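Local coordinates for phytase (Citrobacter braakii, PDB 3ZHC), which is an enzyme of the histidine phosphatase superfamily (branch 2), built from a mixed beta sheet and many helices and braced by disulfide bonds, at residues 215-220 and 229-234; 186-191 and 209-214; 164-169 and 275-280; 149-154 and 223-228. The protein carries 2 engineered substitutions. One frame throughout, in Å; residues are numbered along the deposited sequence. Where two conformers were deposited one is given.

The four contacts form a connected set in this branch 2 histidine phosphatase, though not every pair touches. Interaction 1 is the hub. Its centre is about 13 Å from the centres of interactions 2 and 3, and it touches both. Ala231 packs on Leu211 and Pro212 of interaction 2. Leu219, which differs from the reference sequence, packs on Ile166 and Leu278 of interaction 3. Interaction 4 joins interaction 1 where Lys220 N lies 2.8 Å from Ser227 O, a probable hydrogen bond. It meets interaction 3 where Leu278 packs on Ser227 and Leu228. Interactions 2 and 4 lie farthest apart, about 31 Å between centres. A formic acid molecule is bound at interaction 1.

Interaction 1 of 4, residues 215-220 and 229-234; sequences LPSELK and PGAWSL. Unlike the reference sequence in segment 215-220: Leu219 (reference Phe). With FMT (formic acid), chain N.
Leu215 O and Ser217 OG receive the first N-H groups of helix 231-247. Ala231 N gives a hydrogen bond of 2.7 Å to Leu215 O. Trp232 N bonds to Ser217 OG at 3.0 Å and almost straight, with 172° at the hydrogen. Ser217 OG stands anti to the carbonyl carbon (chi1 -60°), which turns it to the helix start. Gly230 holds the N-cap position. Its lack of a side chain leaves the way clear for Ser217 OG, which comes within 3.4 Å of the Gly230 carbonyl carbon.

Before the helix the backbones run close together. Pro229 O meets Ser217 CA at 3.3 Å in a CA-H...O contact. The bond from Glu218 N to Pro229 O is weak.

The apolar contacts flank these bonds. Leu215 CD1 reaches Leu234 CD2 at 3.6 Å, the two chains crossing at a slant. Ser217 CB lies in the plane of the Trp232 ring, at its edge, 3.7 Å from CD1.

A formic acid, probably from the crystallisation liquor, accepts from Ser217 N through O2 at 3.1 Å. It is also hydrogen-bonded to Thr178 OG1. The indole NE1 of Trp232 bonds to the same Thr178 OG1. Two N-H groups at the helix start are thus satisfied by the preceding loop, one by a carbonyl and one by a hydroxyl, and this joins helix and loop.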
# COMPACT_ATOMS: atom_id res chain seq x y z
N LEU B 215 25.29 8.30 -3.71
CA LEU B 215 24.72 9.64 -3.44
C LEU B 215 23.94 9.64 -2.10
O LEU B 215 22.71 9.57 -2.09
CB LEU B 215 23.82 10.07 -4.59
CG LEU B 215 24.49 10.33 -5.94
CD1 LEU B 215 23.45 10.31 -7.07
CD2 LEU B 215 25.25 11.63 -5.93
N PRO B 216 24.67 9.71 -0.95
CA PRO B 216 23.98 9.74 0.37
C PRO B 216 23.07 10.97 0.53
O PRO B 216 23.43 12.06 0.11
CB PRO B 216 25.13 9.74 1.38
CG PRO B 216 26.32 10.18 0.61
CD PRO B 216 26.14 9.72 -0.79
N SER B 217 21.91 10.76 1.13
CA SER B 217 20.89 11.80 1.27
C SER B 217 20.82 12.35 2.67
O SER B 217 20.91 11.61 3.65
CB SER B 217 19.53 11.25 0.87
OG SER B 217 19.53 10.80 -0.48
N GLU B 218 20.66 13.66 2.76
CA GLU B 218 20.52 14.34 4.02
C GLU B 218 19.62 15.57 3.84
O GLU B 218 19.70 16.25 2.82
CB GLU B 218 21.90 14.73 4.54
CG GLU B 218 21.90 15.13 6.00
CD GLU B 218 23.29 15.40 6.54
OE1 GLU B 218 24.17 14.51 6.42
OE2 GLU B 218 23.51 16.53 7.09
N LEU B 219 18.76 15.83 4.82
CA LEU B 219 17.82 16.96 4.77
C LEU B 219 18.53 18.31 4.79
O LEU B 219 19.54 18.47 5.47
CB LEU B 219 16.81 16.89 5.93
CG LEU B 219 15.76 15.79 5.85
CD1 LEU B 219 15.16 15.48 7.22
CD2 LEU B 219 14.66 16.15 4.83
N LYS B 220 18.00 19.25 4.01
CA LYS B 220 18.43 20.64 4.00
C LYS B 220 17.18 21.48 4.15
O LYS B 220 16.29 21.42 3.31
CB LYS B 220 19.17 21.02 2.71
CG LYS B 220 19.63 22.49 2.68
CD LYS B 220 20.31 22.89 1.38
CE LYS B 220 20.68 24.37 1.44
NZ LYS B 220 21.55 24.74 0.35
N PRO B 229 18.40 16.31 -0.81
CA PRO B 229 19.28 16.01 -1.94
C PRO B 229 20.09 14.74 -1.74
O PRO B 229 20.44 14.42 -0.61
CB PRO B 229 20.21 17.22 -2.00
CG PRO B 229 19.69 18.19 -1.00
CD PRO B 229 18.96 17.42 -0.02
N GLY B 230 20.40 14.06 -2.83
CA GLY B 230 21.11 12.76 -2.83
C GLY B 230 20.33 11.78 -3.66
O GLY B 230 19.54 12.18 -4.52
N ALA B 231 20.53 10.50 -3.42
CA ALA B 231 19.80 9.45 -4.15
C ALA B 231 18.27 9.62 -4.03
O ALA B 231 17.56 9.29 -4.96
CB ALA B 231 20.21 8.09 -3.69
N TRP B 232 17.80 10.14 -2.90
CA TRP B 232 16.35 10.41 -2.70
C TRP B 232 15.75 11.45 -3.69
O TRP B 232 14.79 11.12 -4.40
CB TRP B 232 16.04 10.78 -1.22
CG TRP B 232 15.83 9.56 -0.43
CD1 TRP B 232 16.69 8.99 0.45
CD2 TRP B 232 14.67 8.75 -0.45
NE1 TRP B 232 16.12 7.85 0.98
CE2 TRP B 232 14.88 7.68 0.44
CE3 TRP B 232 13.46 8.81 -1.15
CZ2 TRP B 232 13.92 6.68 0.66
CZ3 TRP B 232 12.50 7.82 -0.93
CH2 TRP B 232 12.74 6.77 -0.03
N SER B 233 16.31 12.65 -3.75
CA SER B 233 15.82 13.68 -4.73
C SER B 233 15.97 13.21 -6.18
O SER B 233 15.04 13.36 -6.97
CB SER B 233 16.53 15.02 -4.54
OG SER B 233 16.22 15.93 -5.60
N LEU B 234 17.13 12.65 -6.52
CA LEU B 234 17.39 12.15 -7.87
C LEU B 234 16.35 11.11 -8.28
O LEU B 234 15.71 11.24 -9.32
CB LEU B 234 18.82 11.55 -7.98
CG LEU B 234 19.27 11.00 -9.37
CD1 LEU B 234 19.20 12.07 -10.42
CD2 LEU B 234 20.68 10.35 -9.30
C FMT N . 20.87 7.61 2.92
O1 FMT N . 20.46 7.25 1.83
O2 FMT N . 21.87 8.30 3.03

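Interaction 2 of 4, residues 186-191 and 209-214; sequences RTLENV and CTLPEA
Glu189 OE2 is gripped by Leu211 N from the other segment and by Arg186 NH2 from its own helix. The two donors come from opposite faces of the carboxylate plane. Leu211 N bonds at 2.9 Å and nearly straight, from well above that plane. Arg186 NH2 bonds to Glu189 OE2 at 3.0 Å on the syn side, 25° out of the plane. The arginine takes the carboxylate side-on, for its NE also bonds to Glu189 OE1 at 2.8 Å. The Arg186 chain leaves the backbone away from the contact. Bends at chi2 and chi3 (-57° and 84°) bring its guanidinium back beside Glu189. Lys208 makes a salt bridge to Glu189 OE1, so positive groups meet both oxygens. They would probably favour the charged carboxylate.

Leu211 is the first residue of the short helix 211-214, and Thr210 is at its N-cap position. The contact therefore ties the start of this helix to the side of helix 182-192, in the helical part of the histidine phosphatase fold. The disulfide of Cys209 with Cys200 lies just ahead of it.

Thr210 CG2 sits over one face of the Arg186 guanidinium, 3.5 Å from NH2. Pro212 CD lies at its edge, 3.9 Å from NH2. On the apolar side Leu188 CD2 touches Leu211 CD1 at 3.8 Å, and the two leucines cross at about a right angle. Leu188 also packs on helices 231-247 and 260-280. Lys129 of the second subunit packs on Arg186 and Thr210.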
# COMPACT_ATOMS: atom_id res chain seq x y z
N ARG B 186 16.79 -0.91 -5.73
CA ARG B 186 17.31 -1.99 -6.59
C ARG B 186 16.61 -1.99 -7.95
O ARG B 186 17.26 -2.20 -8.99
CB ARG B 186 17.16 -3.40 -5.95
CG ARG B 186 17.89 -3.64 -4.60
CD ARG B 186 19.41 -3.39 -4.69
NE ARG B 186 19.72 -1.98 -4.53
CZ ARG B 186 19.80 -1.33 -3.35
NH1 ARG B 186 19.60 -1.96 -2.18
NH2 ARG B 186 20.09 -0.03 -3.34
N THR B 187 15.29 -1.76 -7.95
CA THR B 187 14.50 -1.73 -9.20
C THR B 187 14.92 -0.53 -10.06
O THR B 187 15.14 -0.69 -11.27
CB THR B 187 12.98 -1.72 -8.93
OG1 THR B 187 12.63 -2.85 -8.13
CG2 THR B 187 12.17 -1.78 -10.25
N LEU B 188 15.04 0.65 -9.44
CA LEU B 188 15.50 1.85 -10.17
C LEU B 188 16.90 1.61 -10.79
O LEU B 188 17.13 1.91 -11.95
CB LEU B 188 15.51 3.10 -9.28
CG LEU B 188 16.04 4.41 -9.90
CD1 LEU B 188 15.27 4.74 -11.19
CD2 LEU B 188 15.96 5.53 -8.92
N GLU B 189 17.81 1.06 -9.98
CA GLU B 189 19.17 0.69 -10.42
C GLU B 189 19.17 -0.28 -11.61
O GLU B 189 19.96 -0.10 -12.53
CB GLU B 189 19.95 0.11 -9.26
CG GLU B 189 20.36 1.18 -8.22
CD GLU B 189 20.67 0.60 -6.85
OE1 GLU B 189 20.84 -0.65 -6.73
OE2 GLU B 189 20.75 1.38 -5.87
N ASN B 190 18.29 -1.29 -11.56
CA ASN B 190 18.14 -2.25 -12.67
C ASN B 190 17.62 -1.56 -13.93
O ASN B 190 18.10 -1.84 -15.04
CB ASN B 190 17.20 -3.40 -12.28
CG ASN B 190 17.10 -4.47 -13.37
OD1 ASN B 190 18.07 -5.15 -13.68
ND2 ASN B 190 15.90 -4.61 -13.95
N VAL B 191 16.65 -0.66 -13.76
CA VAL B 191 16.06 0.09 -14.91
C VAL B 191 17.11 1.02 -15.57
O VAL B 191 17.17 1.12 -16.80
CB VAL B 191 14.78 0.85 -14.47
CG1 VAL B 191 14.26 1.77 -15.55
CG2 VAL B 191 13.68 -0.18 -14.06
N CYS B 209 27.07 -1.97 -6.46
CA CYS B 209 27.20 -0.53 -6.50
C CYS B 209 25.73 -0.03 -6.38
O CYS B 209 24.88 -0.46 -7.15
CB CYS B 209 27.83 -0.06 -7.80
SG CYS B 209 28.01 1.72 -7.93
N THR B 210 25.44 0.84 -5.40
CA THR B 210 24.06 1.34 -5.18
C THR B 210 23.96 2.87 -5.19
O THR B 210 24.94 3.57 -4.94
CB THR B 210 23.46 0.80 -3.85
OG1 THR B 210 24.21 1.30 -2.75
CG2 THR B 210 23.47 -0.73 -3.82
N LEU B 211 22.77 3.36 -5.51
CA LEU B 211 22.51 4.82 -5.59
C LEU B 211 22.62 5.53 -4.24
O LEU B 211 23.24 6.59 -4.18
CB LEU B 211 21.13 5.14 -6.25
CG LEU B 211 21.16 5.41 -7.75
CD1 LEU B 211 19.76 5.37 -8.37
CD2 LEU B 211 21.82 6.76 -8.00
N PRO B 212 22.00 4.96 -3.17
CA PRO B 212 22.11 5.62 -1.87
C PRO B 212 23.57 5.70 -1.34
O PRO B 212 23.92 6.69 -0.73
CB PRO B 212 21.22 4.74 -0.96
CG PRO B 212 20.35 4.01 -1.88
CD PRO B 212 21.16 3.76 -3.09
N GLU B 213 24.38 4.68 -1.60
CA GLU B 213 25.79 4.66 -1.18
C GLU B 213 26.61 5.64 -2.04
O GLU B 213 27.48 6.32 -1.53
CB GLU B 213 26.37 3.22 -1.24
CG GLU B 213 27.71 3.00 -0.43
CD GLU B 213 27.53 2.92 1.13
OE1 GLU B 213 26.37 2.82 1.63
OE2 GLU B 213 28.57 2.96 1.85
N ALA B 214 26.32 5.69 -3.35
CA ALA B 214 26.98 6.63 -4.28
C ALA B 214 26.58 8.08 -4.02
O ALA B 214 27.40 8.97 -4.12
CB ALA B 214 26.68 6.26 -5.73

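Interaction 3 of 4, residues 164-169 and 275-280; sequences NAILER and FDLLQR
A salt-bridge network of Arg169, Asp276 and Arg280 joins helices 159-169 and 260-280. The segments run nearly antiparallel, at 152°, with axes 9.5 Å apart at closest approach. Arg169 comes end-on to a single oxygen. Its NH1 and NH2 each bond to Asp276 OD1 at 2.9 Å, from the same face of the carboxylate. The oxygen lies near the guanidinium plane, but the two flat groups stand 74° apart. Arg280, on the aspartate's own helix, adds weak bonds from NE and NH2 to the same Asp276 OD1. The two guanidinium groups thus share one acceptor. A wider pi-type turn at 276-280 carries the aspartate and the second arginine.

Beside the charges the helices meet through apolar groups. Ile166 CG2 lies 3.7 Å from Leu277 CB. Ile166 CG1, anti to the carbonyl carbon (chi1 -60°), runs over Leu277 O at 3.5 Å.

Arg280 also bonds through NH1 to Ser332 OG on helix 325-335. Ile166 packs further on Val284 of helix 282-301. It touches Val226 of strand 225-227 and Leu219 of the loop before strand 220-222.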
# COMPACT_ATOMS: atom_id res chain seq x y z
N ASN B 164 13.59 18.59 11.74
CA ASN B 164 13.41 17.54 12.74
C ASN B 164 12.08 16.79 12.59
O ASN B 164 12.04 15.59 12.76
CB ASN B 164 13.57 18.09 14.15
CG ASN B 164 15.01 18.44 14.49
OD1 ASN B 164 15.91 17.63 14.32
ND2 ASN B 164 15.22 19.64 14.99
N ALA B 165 11.00 17.52 12.26
CA ALA B 165 9.68 16.92 12.04
C ALA B 165 9.70 15.96 10.84
O ALA B 165 9.16 14.84 10.91
CB ALA B 165 8.63 18.00 11.84
N ILE B 166 10.33 16.39 9.75
CA ILE B 166 10.50 15.53 8.56
C ILE B 166 11.42 14.36 8.92
O ILE B 166 11.16 13.23 8.53
CB ILE B 166 11.09 16.29 7.36
CG1 ILE B 166 10.19 17.44 6.93
CG2 ILE B 166 11.31 15.32 6.14
CD1 ILE B 166 10.92 18.50 6.16
N LEU B 167 12.49 14.64 9.67
CA LEU B 167 13.46 13.61 10.09
C LEU B 167 12.77 12.48 10.88
O LEU B 167 13.00 11.30 10.59
CB LEU B 167 14.60 14.20 10.95
CG LEU B 167 16.04 13.67 10.75
CD1 LEU B 167 16.86 13.84 12.06
CD2 LEU B 167 16.09 12.23 10.29
N GLU B 168 11.91 12.86 11.86
CA GLU B 168 11.18 11.86 12.69
C GLU B 168 10.12 11.10 11.91
O GLU B 168 9.79 9.95 12.26
CB GLU B 168 10.58 12.51 13.97
CG GLU B 168 11.66 13.05 14.99
CD GLU B 168 12.69 11.98 15.40
OE1 GLU B 168 12.28 10.84 15.73
OE2 GLU B 168 13.92 12.28 15.40
N ARG B 169 9.59 11.70 10.84
CA ARG B 169 8.69 10.96 9.92
C ARG B 169 9.48 9.92 9.11
O ARG B 169 8.91 8.92 8.69
CB ARG B 169 7.94 11.88 8.98
CG ARG B 169 6.81 12.63 9.65
CD ARG B 169 5.89 13.15 8.64
NE ARG B 169 5.09 12.06 8.06
CZ ARG B 169 4.56 12.04 6.83
NH1 ARG B 169 4.74 13.06 5.97
NH2 ARG B 169 3.86 10.99 6.45
N PHE B 275 7.89 13.09 -1.80
CA PHE B 275 6.80 14.08 -1.68
C PHE B 275 6.09 13.99 -0.30
O PHE B 275 5.65 14.99 0.24
CB PHE B 275 5.78 13.93 -2.84
CG PHE B 275 6.12 14.77 -4.04
CD1 PHE B 275 7.28 14.55 -4.74
CD2 PHE B 275 5.27 15.79 -4.46
CE1 PHE B 275 7.61 15.35 -5.88
CE2 PHE B 275 5.58 16.56 -5.55
CZ PHE B 275 6.77 16.34 -6.27
N ASP B 276 6.01 12.77 0.24
CA ASP B 276 5.45 12.56 1.56
C ASP B 276 6.28 13.33 2.62
O ASP B 276 5.73 14.11 3.41
CB ASP B 276 5.41 11.07 1.88
CG ASP B 276 4.59 10.76 3.13
OD1 ASP B 276 3.83 11.62 3.63
OD2 ASP B 276 4.72 9.62 3.61
N LEU B 277 7.60 13.11 2.60
CA LEU B 277 8.52 13.80 3.51
C LEU B 277 8.55 15.32 3.29
O LEU B 277 8.36 16.09 4.23
CB LEU B 277 9.95 13.24 3.36
CG LEU B 277 10.21 11.83 3.83
CD1 LEU B 277 11.67 11.50 3.64
CD2 LEU B 277 9.79 11.62 5.32
N LEU B 278 8.78 15.75 2.06
CA LEU B 278 9.00 17.20 1.78
C LEU B 278 7.74 18.05 1.64
O LEU B 278 7.82 19.27 1.85
CB LEU B 278 9.90 17.38 0.53
CG LEU B 278 11.32 16.81 0.61
CD1 LEU B 278 12.08 17.12 -0.70
CD2 LEU B 278 12.13 17.31 1.84
N GLN B 279 6.59 17.44 1.29
CA GLN B 279 5.34 18.21 1.05
C GLN B 279 4.13 17.84 1.91
O GLN B 279 3.24 18.69 2.08
CB GLN B 279 4.96 18.10 -0.43
CG GLN B 279 6.08 18.57 -1.43
CD GLN B 279 6.36 20.08 -1.39
OE1 GLN B 279 5.63 20.86 -0.74
NE2 GLN B 279 7.41 20.50 -2.09
N ARG B 280 4.07 16.60 2.43
CA ARG B 280 2.92 16.19 3.28
C ARG B 280 3.18 16.30 4.82
O ARG B 280 2.23 16.32 5.60
CB ARG B 280 2.46 14.77 2.95
CG ARG B 280 2.15 14.52 1.45
CD ARG B 280 1.09 13.39 1.23
NE ARG B 280 1.17 12.38 2.28
CZ ARG B 280 0.28 12.15 3.26
NH1 ARG B 280 -0.88 12.83 3.37
NH2 ARG B 280 0.55 11.19 4.14

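Interaction 4 of 4, residues 149-154 and 223-228; sequences PVKMGK and PDNVSL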
# COMPACT_ATOMS: atom_id res chain seq x y z
N PRO B 149 3.48 30.19 -0.80
CA PRO B 149 3.48 31.24 0.24
C PRO B 149 4.78 31.38 1.05
O PRO B 149 5.07 32.47 1.53
CB PRO B 149 2.32 30.83 1.15
CG PRO B 149 2.23 29.40 0.99
CD PRO B 149 2.58 29.10 -0.43
N VAL B 150 5.56 30.31 1.18
CA VAL B 150 6.80 30.37 2.01
C VAL B 150 7.92 31.29 1.36
O VAL B 150 8.95 31.54 1.99
CB VAL B 150 7.32 28.95 2.40
CG1 VAL B 150 8.29 29.03 3.55
CG2 VAL B 150 6.16 28.04 2.79
N LYS B 151 7.68 31.79 0.13
CA LYS B 151 8.51 32.85 -0.50
C LYS B 151 8.08 34.29 -0.02
O LYS B 151 8.70 35.27 -0.39
CB LYS B 151 8.45 32.79 -2.03
CG LYS B 151 8.58 31.37 -2.68
CD LYS B 151 9.85 30.63 -2.28
CE LYS B 151 9.91 29.26 -2.99
NZ LYS B 151 11.14 28.43 -2.61
N MET B 152 7.02 34.39 0.79
CA MET B 152 6.61 35.68 1.40
C MET B 152 7.45 35.94 2.62
O MET B 152 7.95 35.00 3.26
CB MET B 152 5.14 35.67 1.83
CG MET B 152 4.15 35.45 0.70
SD MET B 152 2.46 35.77 1.25
CE MET B 152 2.44 37.56 1.10
N GLY B 153 7.62 37.22 2.96
CA GLY B 153 8.36 37.62 4.17
C GLY B 153 7.59 37.20 5.43
O GLY B 153 8.19 36.65 6.36
N LYS B 154 6.26 37.46 5.43
CA LYS B 154 5.36 37.08 6.56
C LYS B 154 5.37 35.59 6.91
O LYS B 154 5.15 35.22 8.08
CB LYS B 154 3.90 37.43 6.25
CG LYS B 154 3.56 38.87 6.06
CD LYS B 154 2.06 38.96 5.92
CE LYS B 154 1.55 37.81 5.06
NZ LYS B 154 0.07 37.70 5.05
N PRO B 223 14.67 28.86 5.72
CA PRO B 223 13.38 29.52 6.06
C PRO B 223 12.31 29.48 4.98
O PRO B 223 11.14 29.52 5.30
CB PRO B 223 13.79 30.98 6.35
CG PRO B 223 15.19 30.85 6.86
CD PRO B 223 15.81 29.77 6.00
N ASP B 224 12.71 29.41 3.70
CA ASP B 224 11.74 29.37 2.57
C ASP B 224 11.71 28.04 1.81
O ASP B 224 10.99 27.93 0.85
CB ASP B 224 11.96 30.58 1.60
CG ASP B 224 13.39 30.74 1.16
OD1 ASP B 224 14.01 29.74 0.74
OD2 ASP B 224 13.91 31.90 1.24
N ASN B 225 12.49 27.03 2.23
CA ASN B 225 12.57 25.80 1.45
C ASN B 225 13.06 24.59 2.21
O ASN B 225 13.84 24.72 3.15
CB ASN B 225 13.50 26.05 0.23
CG ASN B 225 13.37 25.02 -0.86
OD1 ASN B 225 12.39 24.24 -0.93
ND2 ASN B 225 14.36 24.99 -1.75
N VAL B 226 12.58 23.42 1.77
CA VAL B 226 12.98 22.14 2.32
C VAL B 226 13.36 21.21 1.16
O VAL B 226 12.69 21.21 0.12
CB VAL B 226 11.84 21.53 3.18
CG1 VAL B 226 12.18 20.13 3.59
CG2 VAL B 226 11.58 22.40 4.41
N SER B 227 14.42 20.43 1.34
CA SER B 227 14.87 19.48 0.32
C SER B 227 15.62 18.32 0.93
O SER B 227 16.15 18.43 2.03
CB SER B 227 15.75 20.18 -0.72
OG SER B 227 16.97 20.56 -0.18
N LEU B 228 15.65 17.21 0.20
CA LEU B 228 16.39 16.01 0.58
C LEU B 228 17.28 15.59 -0.61
O LEU B 228 16.95 14.62 -1.35
CB LEU B 228 15.41 14.91 1.00
CG LEU B 228 15.98 13.57 1.48
CD1 LEU B 228 17.00 13.75 2.61
CD2 LEU B 228 14.83 12.67 1.91
O HOH W 1 13.51 29.91 -2.42
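Val150 and Lys151 approach Asp224 with quite different side chains, one short and apolar, one long and charged. Val150 points its CB toward residues 223-228. Its CG1 is anti to the backbone N (chi1 -162°) and so comes down on the backbone there. CG1 lies 3.4 Å from Pro223 O and 3.6 Å from Asp224 CA. In return, Asp224 CB sits 3.2 Å from Val150 O.

Lys151 starts out in the other direction. Its chain bends at chi2 (-56°) and then runs extended, which carries the amine back over Asp224. NZ ends 3.5 Å from Asp224 O, with no hydrogen bond between them. Lys151 NZ and Asp224 OD1 remain 4.6 Å apart, too far for a direct salt bridge. A water spans this distance. It accepts from Lys151 NZ at 2.8 Å and donates weakly to Asp224 OD1 at 3.2 Å.

The contact lies at the surface. It sets the 3-10 turn 149-151 against residues 223-225, in the region of strand 225-227. Arg288 of helix 282-301 touches Val150 and Asn225, one on each segment. No direct hydrogen bond crosses between the segments. The contact rests on van der Waals touch and on a water-mediated link between opposite charges, whose attraction is probably modest at this distance.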